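Local structure of UPF0749 protein MT1873 (3GMG) at residues L107-P113 against Q140-V146; M39-P45 against V132-V138. The protein is of unknown function; it is a putative membrane-associated member of the UPF0749 family, represented here by its C-terminal DUF881 domain. All blocks are in the same frame, centred on the assembly; numbering follows the deposited sequence.

Contact 1. Residues L107-P113 against Q140-V146; sequences LAIGDPP and QADRVDV
L107 and I109, on a short strand segment, lie across V144 and V146 of another; the axes pass 6.7 Å apart at 111°, too far and too steeply crossed for sheet pairing, and no hydrogen bond joins them, so side chains make the contact. V144 meets L107: its CG1, set anti to the backbone N (chi1 169°), lies 3.8 Å from L107 CB. L107 also extends one branch to the backbone, placing CD1 3.4 Å from D145 O. I109 lays its terminal CD1 3.8 Å from V146 CG2 and close to V144 O. Beta-branched residues suit this place, since each fills space close to its own strand. I109 reaches further, touching A33 in the same chain and Y157 of the second subunit.

Before the chain turns its corner at D142, Q140 meets P112 in the first turn of helix 112-119, where D111 sits at the N-cap, its OD2 also hydrogen-bonded to T114 OG1. The extended side chain of Q140 runs along P112, its CB 3.8 Å from P112 CB, and brings OE1 to 3.4 Å from P113 N, a proline nitrogen with no hydrogen to give.

With their CBs pointing away from 107-113, R143 grips D145 side-on, NE to OD1 at 2.9 Å and NH2 to OD2, both through syn lone pairs; T34 also bonds OD1, which probably favours a charged carboxylate. Between the segments, then, apolar fit and van der Waals touch prevail, even at Q140 OE1, while the polar bonds lie within strand 143-146, to T34 and at the helix start.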
ATOM      1  N   LEU A 107       5.263  16.371  -6.964  1.00 10.17           N
ATOM      2  CA  LEU A 107       6.474  16.019  -7.720  1.00 10.22           C
ATOM      3  C   LEU A 107       6.464  14.526  -7.932  1.00 10.54           C
ATOM      4  O   LEU A 107       6.198  13.770  -7.013  1.00 11.01           O
ATOM      5  CB  LEU A 107       7.724  16.402  -6.945  1.00 10.92           C
ATOM      6  CG  LEU A 107       7.822  17.852  -6.476  1.00 13.14           C
ATOM      7  CD1 LEU A 107       8.987  18.023  -5.528  1.00 15.33           C
ATOM      8  CD2 LEU A 107       8.037  18.757  -7.682  1.00 15.92           C
ATOM      9  N   ALA A 108       6.722  14.088  -9.149  1.00  9.88           N
ATOM     10  CA  ALA A 108       6.766  12.651  -9.457  1.00  9.85           C
ATOM     11  C   ALA A 108       7.905  12.368 -10.421  1.00 10.30           C
ATOM     12  O   ALA A 108       8.087  13.088 -11.399  1.00 11.27           O
ATOM     13  CB  ALA A 108       5.491  12.189 -10.047  1.00 11.03           C
ATOM     14  N   ILE A 109       8.654  11.321 -10.126  1.00  9.86           N
ATOM     15  CA  ILE A 109       9.770  10.871 -10.955  1.00 10.72           C
ATOM     16  C   ILE A 109       9.312   9.699 -11.794  1.00 10.84           C
ATOM     17  O   ILE A 109       8.760   8.730 -11.262  1.00 11.65           O
ATOM     18  CB  ILE A 109      10.985  10.505 -10.108  1.00 10.53           C
ATOM     19  CG1 ILE A 109      11.603  11.762  -9.464  1.00 11.82           C
ATOM     20  CG2 ILE A 109      12.063   9.794 -10.959  1.00 12.12           C
ATOM     21  CD1 ILE A 109      12.596  11.490  -8.355  1.00 13.48           C
ATOM     22  N   GLY A 110       9.511   9.801 -13.096  1.00 11.25           N
ATOM     23  CA  GLY A 110       9.068   8.778 -14.063  1.00 11.98           C
ATOM     24  C   GLY A 110       9.223   9.304 -15.472  1.00 12.97           C
ATOM     25  O   GLY A 110       9.816  10.363 -15.667  1.00 11.92           O
ATOM     26  N   ASP A 111       8.682   8.605 -16.472  1.00 13.44           N
ATOM     27  CA  ASP A 111       8.732   9.101 -17.852  1.00 13.59           C
ATOM     28  C   ASP A 111       7.820  10.326 -17.987  1.00 13.05           C
ATOM     29  O   ASP A 111       6.596  10.211 -17.873  1.00 12.95           O
ATOM     30  CB  ASP A 111       8.318   8.023 -18.861  1.00 14.85           C
ATOM     31  CG  ASP A 111       8.389   8.521 -20.268  1.00 16.21           C
ATOM     32  OD1 ASP A 111       9.505   8.898 -20.677  1.00 18.92           O
ATOM     33  OD2 ASP A 111       7.332   8.600 -20.934  1.00 18.26           O
ATOM     34  N   PRO A 112       8.405  11.510 -18.243  1.00 12.55           N
ATOM     35  CA  PRO A 112       7.555  12.721 -18.201  1.00 12.57           C
ATOM     36  C   PRO A 112       6.345  12.731 -19.157  1.00 12.95           C
ATOM     37  O   PRO A 112       5.250  13.093 -18.746  1.00 12.73           O
ATOM     38  CB  PRO A 112       8.559  13.866 -18.478  1.00 13.29           C
ATOM     39  CG  PRO A 112       9.834  13.347 -18.077  1.00 13.47           C
ATOM     40  CD  PRO A 112       9.815  11.880 -18.440  1.00 13.06           C
ATOM     41  N   PRO A 113       6.508  12.279 -20.420  1.00 13.32           N
ATOM     42  CA  PRO A 113       5.328  12.237 -21.270  1.00 14.13           C
ATOM     43  C   PRO A 113       4.223  11.260 -20.790  1.00 14.19           C
ATOM     44  O   PRO A 113       3.027  11.544 -20.980  1.00 15.26           O
ATOM     45  CB  PRO A 113       5.909  11.803 -22.629  1.00 15.00           C
ATOM     46  CG  PRO A 113       7.316  12.255 -22.577  1.00 13.86           C
ATOM     47  CD  PRO A 113       7.749  12.035 -21.183  1.00 14.09           C
ATOM     48  N   GLN A 140       6.503  19.015 -17.435  1.00 12.12           N
ATOM     49  CA  GLN A 140       7.490  17.973 -17.663  1.00 12.90           C
ATOM     50  C   GLN A 140       8.876  18.540 -17.424  1.00 13.28           C
ATOM     51  O   GLN A 140       9.167  19.704 -17.780  1.00 14.52           O
ATOM     52  CB  GLN A 140       7.388  17.417 -19.080  1.00 13.26           C
ATOM     53  CG  GLN A 140       6.067  16.733 -19.359  1.00 14.63           C
ATOM     54  CD  GLN A 140       5.969  16.149 -20.760  1.00 17.20           C
ATOM     55  OE1 GLN A 140       6.919  15.551 -21.249  1.00 19.56           O
ATOM     56  NE2 GLN A 140       4.821  16.313 -21.392  1.00 21.03           N
ATOM     57  N   ALA A 141       9.754  17.739 -16.831  1.00 12.93           N
ATOM     58  CA  ALA A 141      11.079  18.212 -16.472  1.00 13.29           C
ATOM     59  C   ALA A 141      12.122  17.116 -16.625  1.00 14.14           C
ATOM     60  O   ALA A 141      11.902  15.960 -16.272  1.00 14.03           O
ATOM     61  CB  ALA A 141      11.087  18.753 -15.038  1.00 14.31           C
ATOM     62  N   ASP A 142      13.285  17.492 -17.128  1.00 14.94           N
ATOM     63  CA  ASP A 142      14.382  16.545 -17.241  1.00 15.89           C
ATOM     64  C   ASP A 142      14.934  16.128 -15.874  1.00 14.17           C
ATOM     65  O   ASP A 142      15.567  15.087 -15.742  1.00 14.34           O
ATOM     66  CB  ASP A 142      15.497  17.129 -18.108  1.00 16.95           C
ATOM     67  CG  ASP A 142      15.119  17.209 -19.580  1.00 20.04           C
ATOM     68  OD1 ASP A 142      14.124  16.576 -20.013  1.00 24.75           O
ATOM     69  OD2 ASP A 142      15.841  17.909 -20.324  1.00 27.96           O
ATOM     70  N   ARG A 143      14.684  16.930 -14.835  1.00 13.86           N
ATOM     71  CA  ARG A 143      15.093  16.607 -13.476  1.00 13.26           C
ATOM     72  C   ARG A 143      14.095  17.148 -12.462  1.00 13.24           C
ATOM     73  O   ARG A 143      13.810  18.338 -12.431  1.00 13.90           O
ATOM     74  CB  ARG A 143      16.457  17.206 -13.134  1.00 13.83           C
ATOM     75  CG  ARG A 143      16.886  16.979 -11.704  1.00 14.10           C
ATOM     76  CD  ARG A 143      18.274  17.533 -11.414  1.00 15.84           C
ATOM     77  NE  ARG A 143      18.503  17.583  -9.988  1.00 17.06           N
ATOM     78  CZ  ARG A 143      19.522  18.215  -9.416  1.00 23.03           C
ATOM     79  NH1 ARG A 143      20.415  18.862 -10.171  1.00 24.28           N
ATOM     80  NH2 ARG A 143      19.636  18.214  -8.093  1.00 25.15           N
ATOM     81  N   VAL A 144      13.640  16.248 -11.606  1.00 12.93           N
ATOM     82  CA  VAL A 144      12.781  16.541 -10.471  1.00 12.92           C
ATOM     83  C   VAL A 144      13.440  15.922  -9.250  1.00 12.59           C
ATOM     84  O   VAL A 144      13.953  14.796  -9.336  1.00 12.33           O
ATOM     85  CB  VAL A 144      11.405  15.890 -10.713  1.00 13.65           C
ATOM     86  CG1 VAL A 144      10.536  15.934  -9.446  1.00 15.67           C
ATOM     87  CG2 VAL A 144      10.698  16.543 -11.897  1.00 15.17           C
ATOM     88  N   ASP A 145      13.463  16.625  -8.123  1.00 11.95           N
ATOM     89  CA  ASP A 145      14.038  16.103  -6.884  1.00 12.71           C
ATOM     90  C   ASP A 145      12.964  15.824  -5.842  1.00 12.54           C
ATOM     91  O   ASP A 145      12.160  16.695  -5.535  1.00 13.50           O
ATOM     92  CB  ASP A 145      15.051  17.079  -6.272  1.00 13.19           C
ATOM     93  CG  ASP A 145      16.327  17.251  -7.114  1.00 16.39           C
ATOM     94  OD1 ASP A 145      16.503  16.605  -8.162  1.00 15.46           O
ATOM     95  OD2 ASP A 145      17.157  18.085  -6.694  1.00 20.81           O
ATOM     96  N   VAL A 146      12.946  14.596  -5.332  1.00 12.28           N
ATOM     97  CA  VAL A 146      12.041  14.173  -4.279  1.00 13.13           C
ATOM     98  C   VAL A 146      12.892  13.965  -3.046  1.00 13.97           C
ATOM     99  O   VAL A 146      13.603  12.963  -2.937  1.00 14.79           O
ATOM    100  CB  VAL A 146      11.278  12.882  -4.670  1.00 12.13           C
ATOM    101  CG1 VAL A 146      10.556  12.288  -3.449  1.00 12.99           C
ATOM    102  CG2 VAL A 146      10.296  13.191  -5.801  1.00 13.12           C
TER

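Contact 2. Residues M39-P45 against V132-V138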
ATOM      1  N   MET A  39       6.221  18.113 -12.437  1.00 10.36           N
ATOM      2  CA  MET A  39       5.684  18.897 -11.333  1.00 10.48           C
ATOM      3  C   MET A  39       4.268  19.282 -11.700  1.00 10.16           C
ATOM      4  O   MET A  39       4.011  19.846 -12.774  1.00 11.46           O
ATOM      5  CB  MET A  39       6.525  20.138 -11.095  1.00 10.82           C
ATOM      6  CG  MET A  39       6.016  21.049  -9.975  1.00 11.31           C
ATOM      7  SD  MET A  39       7.105  22.470  -9.495  1.00 10.19           S
ATOM      8  CE  MET A  39       6.952  23.389 -10.976  1.00 17.75           C
ATOM      9  N   ILE A  40       3.353  18.981 -10.795  1.00 10.55           N
ATOM     10  CA  ILE A  40       1.943  19.245 -10.964  1.00 11.17           C
ATOM     11  C   ILE A  40       1.555  20.297  -9.951  1.00 11.79           C
ATOM     12  O   ILE A  40       1.770  20.108  -8.759  1.00 12.81           O
ATOM     13  CB  ILE A  40       1.111  17.982 -10.690  1.00 12.11           C
ATOM     14  CG1 ILE A  40       1.577  16.838 -11.600  1.00 14.19           C
ATOM     15  CG2 ILE A  40      -0.393  18.274 -10.856  1.00 13.26           C
ATOM     16  CD1 ILE A  40       1.239  15.479 -11.105  1.00 18.50           C
ATOM     17  N   THR A  41       1.012  21.409 -10.426  1.00 11.99           N
ATOM     18  CA  THR A  41       0.480  22.449  -9.545  1.00 13.08           C
ATOM     19  C   THR A  41      -1.043  22.392  -9.571  1.00 12.85           C
ATOM     20  O   THR A  41      -1.643  22.304 -10.643  1.00 12.81           O
ATOM     21  CB  THR A  41       0.931  23.816  -9.990  1.00 13.92           C
ATOM     22  OG1 THR A  41       2.357  23.847 -10.043  1.00 17.87           O
ATOM     23  CG2 THR A  41       0.415  24.874  -9.032  1.00 15.66           C
ATOM     24  N   ILE A  42      -1.661  22.413  -8.393  1.00 13.07           N
ATOM     25  CA  ILE A  42      -3.116  22.464  -8.277  1.00 13.70           C
ATOM     26  C   ILE A  42      -3.496  23.738  -7.525  1.00 14.16           C
ATOM     27  O   ILE A  42      -3.157  23.887  -6.337  1.00 14.30           O
ATOM     28  CB  ILE A  42      -3.691  21.243  -7.528  1.00 13.80           C
ATOM     29  CG1 ILE A  42      -3.406  19.969  -8.324  1.00 16.28           C
ATOM     30  CG2 ILE A  42      -5.205  21.413  -7.364  1.00 14.65           C
ATOM     31  CD1 ILE A  42      -3.858  18.685  -7.666  1.00 17.54           C
ATOM     32  N   ASP A  43      -4.132  24.656  -8.238  1.00 15.98           N
ATOM     33  CA  ASP A  43      -4.712  25.838  -7.617  1.00 17.83           C
ATOM     34  C   ASP A  43      -6.174  25.533  -7.336  1.00 17.64           C
ATOM     35  O   ASP A  43      -6.903  25.053  -8.218  1.00 18.57           O
ATOM     36  CB  ASP A  43      -4.571  27.055  -8.526  1.00 18.99           C
ATOM     37  CG  ASP A  43      -4.826  28.367  -7.786  1.00 23.11           C
ATOM     38  OD1 ASP A  43      -4.097  28.669  -6.808  1.00 30.58           O
ATOM     39  OD2 ASP A  43      -5.731  29.099  -8.199  1.00 31.01           O
ATOM     40  N   ASP A  44      -6.596  25.809  -6.104  1.00 17.97           N
ATOM     41  CA  ASP A  44      -7.930  25.453  -5.624  1.00 18.13           C
ATOM     42  C   ASP A  44      -8.536  26.650  -4.890  1.00 18.77           C
ATOM     43  O   ASP A  44      -8.603  26.653  -3.656  1.00 19.13           O
ATOM     44  CB  ASP A  44      -7.837  24.252  -4.694  1.00 17.76           C
ATOM     45  CG  ASP A  44      -9.193  23.731  -4.252  1.00 16.91           C
ATOM     46  OD1 ASP A  44     -10.209  24.049  -4.910  1.00 17.83           O
ATOM     47  OD2 ASP A  44      -9.237  22.995  -3.257  1.00 16.97           O
ATOM     48  N   PRO A  45      -8.982  27.651  -5.656  1.00 19.72           N
ATOM     49  CA  PRO A  45      -9.466  28.898  -5.038  1.00 20.58           C
ATOM     50  C   PRO A  45     -10.806  28.821  -4.296  1.00 21.43           C
ATOM     51  O   PRO A  45     -11.119  29.750  -3.531  1.00 22.39           O
ATOM     52  CB  PRO A  45      -9.562  29.838  -6.232  1.00 20.82           C
ATOM     53  CG  PRO A  45      -9.868  28.941  -7.370  1.00 21.99           C
ATOM     54  CD  PRO A  45      -9.003  27.742  -7.126  1.00 19.33           C
ATOM     55  N   VAL A 132     -14.565  21.785  -9.687  1.00 20.92           N
ATOM     56  CA  VAL A 132     -14.719  22.591  -8.475  1.00 20.48           C
ATOM     57  C   VAL A 132     -14.078  23.975  -8.625  1.00 20.20           C
ATOM     58  O   VAL A 132     -13.889  24.678  -7.635  1.00 20.58           O
ATOM     59  CB  VAL A 132     -14.231  21.821  -7.190  1.00 20.85           C
ATOM     60  CG1 VAL A 132     -15.029  20.551  -6.980  1.00 21.40           C
ATOM     61  CG2 VAL A 132     -12.727  21.498  -7.250  1.00 20.77           C
ATOM     62  N   GLY A 133     -13.766  24.371  -9.863  1.00 20.10           N
ATOM     63  CA  GLY A 133     -13.248  25.699 -10.162  1.00 19.79           C
ATOM     64  C   GLY A 133     -11.746  25.846  -9.988  1.00 19.63           C
ATOM     65  O   GLY A 133     -11.227  26.957  -9.972  1.00 20.26           O
ATOM     66  N   GLY A 134     -11.043  24.726  -9.862  1.00 19.14           N
ATOM     67  CA  GLY A 134      -9.583  24.772  -9.789  1.00 18.29           C
ATOM     68  C   GLY A 134      -8.896  24.621 -11.134  1.00 18.60           C
ATOM     69  O   GLY A 134      -9.536  24.494 -12.184  1.00 18.61           O
ATOM     70  N   ARG A 135      -7.571  24.667 -11.099  1.00 18.35           N
ATOM     71  CA  ARG A 135      -6.713  24.587 -12.283  0.50 18.06           C
ATOM     72  C   ARG A 135      -5.557  23.660 -11.962  1.00 17.22           C
ATOM     73  O   ARG A 135      -5.038  23.740 -10.865  1.00 16.15           O
ATOM     74  CB  ARG A 135      -6.098  25.959 -12.598  0.50 18.83           C
ATOM     75  CG  ARG A 135      -6.681  26.680 -13.784  0.50 21.91           C
ATOM     76  CD  ARG A 135      -5.608  27.555 -14.425  0.50 24.59           C
ATOM     77  NE  ARG A 135      -4.813  28.301 -13.441  0.50 27.75           N
ATOM     78  CZ  ARG A 135      -3.522  28.586 -13.604  0.50 28.67           C
ATOM     79  NH1 ARG A 135      -2.903  28.173 -14.699  0.50 29.10           N
ATOM     80  NH2 ARG A 135      -2.846  29.269 -12.679  0.50 29.45           N
ATOM     81  N   MET A 136      -5.124  22.870 -12.932  1.00 15.41           N
ATOM     82  CA  MET A 136      -3.915  22.086 -12.829  1.00 14.32           C
ATOM     83  C   MET A 136      -2.943  22.526 -13.906  1.00 13.99           C
ATOM     84  O   MET A 136      -3.337  22.729 -15.058  1.00 15.23           O
ATOM     85  CB  MET A 136      -4.226  20.590 -13.025  1.00 14.13           C
ATOM     86  CG  MET A 136      -3.027  19.634 -12.858  1.00 12.12           C
ATOM     87  SD  MET A 136      -3.426  17.821 -13.193  1.00  9.10           S
ATOM     88  CE  MET A 136      -4.269  17.425 -11.653  1.00 16.27           C
ATOM     89  N   VAL A 137      -1.679  22.680 -13.530  1.00 12.43           N
ATOM     90  CA  VAL A 137      -0.575  22.903 -14.477  1.00 12.58           C
ATOM     91  C   VAL A 137       0.366  21.696 -14.354  1.00 12.28           C
ATOM     92  O   VAL A 137       0.743  21.301 -13.255  1.00 12.60           O
ATOM     93  CB  VAL A 137       0.208  24.202 -14.182  1.00 13.05           C
ATOM     94  CG1 VAL A 137       1.374  24.372 -15.172  1.00 14.38           C
ATOM     95  CG2 VAL A 137      -0.735  25.406 -14.218  1.00 15.71           C
ATOM     96  N   VAL A 138       0.747  21.115 -15.488  1.00 12.58           N
ATOM     97  CA  VAL A 138       1.619  19.946 -15.539  1.00 13.77           C
ATOM     98  C   VAL A 138       2.903  20.323 -16.258  1.00 13.47           C
ATOM     99  O   VAL A 138       2.881  20.637 -17.446  1.00 15.43           O
ATOM    100  CB  VAL A 138       0.920  18.796 -16.302  1.00 14.17           C
ATOM    101  CG1 VAL A 138       1.816  17.573 -16.347  1.00 15.14           C
ATOM    102  CG2 VAL A 138      -0.398  18.435 -15.641  1.00 16.13           C
TER
HETATM  103  O   HOH W   1     -11.505  25.703  -6.438  1.00 19.31           O
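I40 and M136 meet on the tightly packed face of two antiparallel strands, 39-43 and 135-138, whose axes lie 4.7 Å apart. I40 CG2 is 3.6 Å from M136 CG and also lies near SD, so the CG2 methyl sits across the thioether chain at a slant. M136 starts with CG anti to its backbone N (chi1 -177°) and bends at chi3, bringing CE to 4.2 Å from I42 CD1. A flexible methionine can follow both isoleucines in this way. The same face is covered by helices: M119 touches I40, M136 and V138, while L61 and V57 of helix 51-63 pack on I40 and I42 respectively.

Four backbone bonds join the strands in two hydrogen-bonded pairs, T41 with V137 and D43 with R135; T41 N to V137 O is 2.8 Å and nearly straight at 164°. Between them I42 and M136 form a non-hydrogen-bonded pair, where M136 CA makes a C-H contact to T41 O. This is the margin of a five-stranded antiparallel sheet, with 135-141 outermost within the chain and 37-43 continuing inward to 104-109.

The other face is looser. R135 and V137 are exposed on the surface there, T41 and D43 partly so, which suits polar and long, charged side chains; T41 CB and V137 CB come only to 4.3 Å. Any D43–R135 attraction is doubtful, since R135 has two conformers.

Beyond the strand ends, G133 takes the positive phi of a Schellman C-prime residue as helix 125-131 finishes, and G134, lacking a CB, fits against D43 O. P45 CG lies 3.5 Å from G133 O. One water donates to both D44 OD1 and V132 O, at 2.6 Å from OD1, while G48 N and V49 N also bond the D44 carboxylate.

How the contacts relate
Contact 2 pairs neighbouring strands within the five-stranded sheet, whereas contact 1 joins one of its strands and the following helix to the end of its edge strand and the strand 143-146 that follows the corner. Their centres are about 18 Å apart, yet they touch directly: L107 CD2 packs 3.8 Å from M39 CG. Strand 135-141 serves both, pairing with 39-43 in contact 2 and ending beside P112 in contact 1, before the chain turns at D142 toward the two-stranded sheet with 33-35. Helix 112-119 is a second bridge, since its start meets Q140 while its far end packs on contact 2. The segments alternate along the chain.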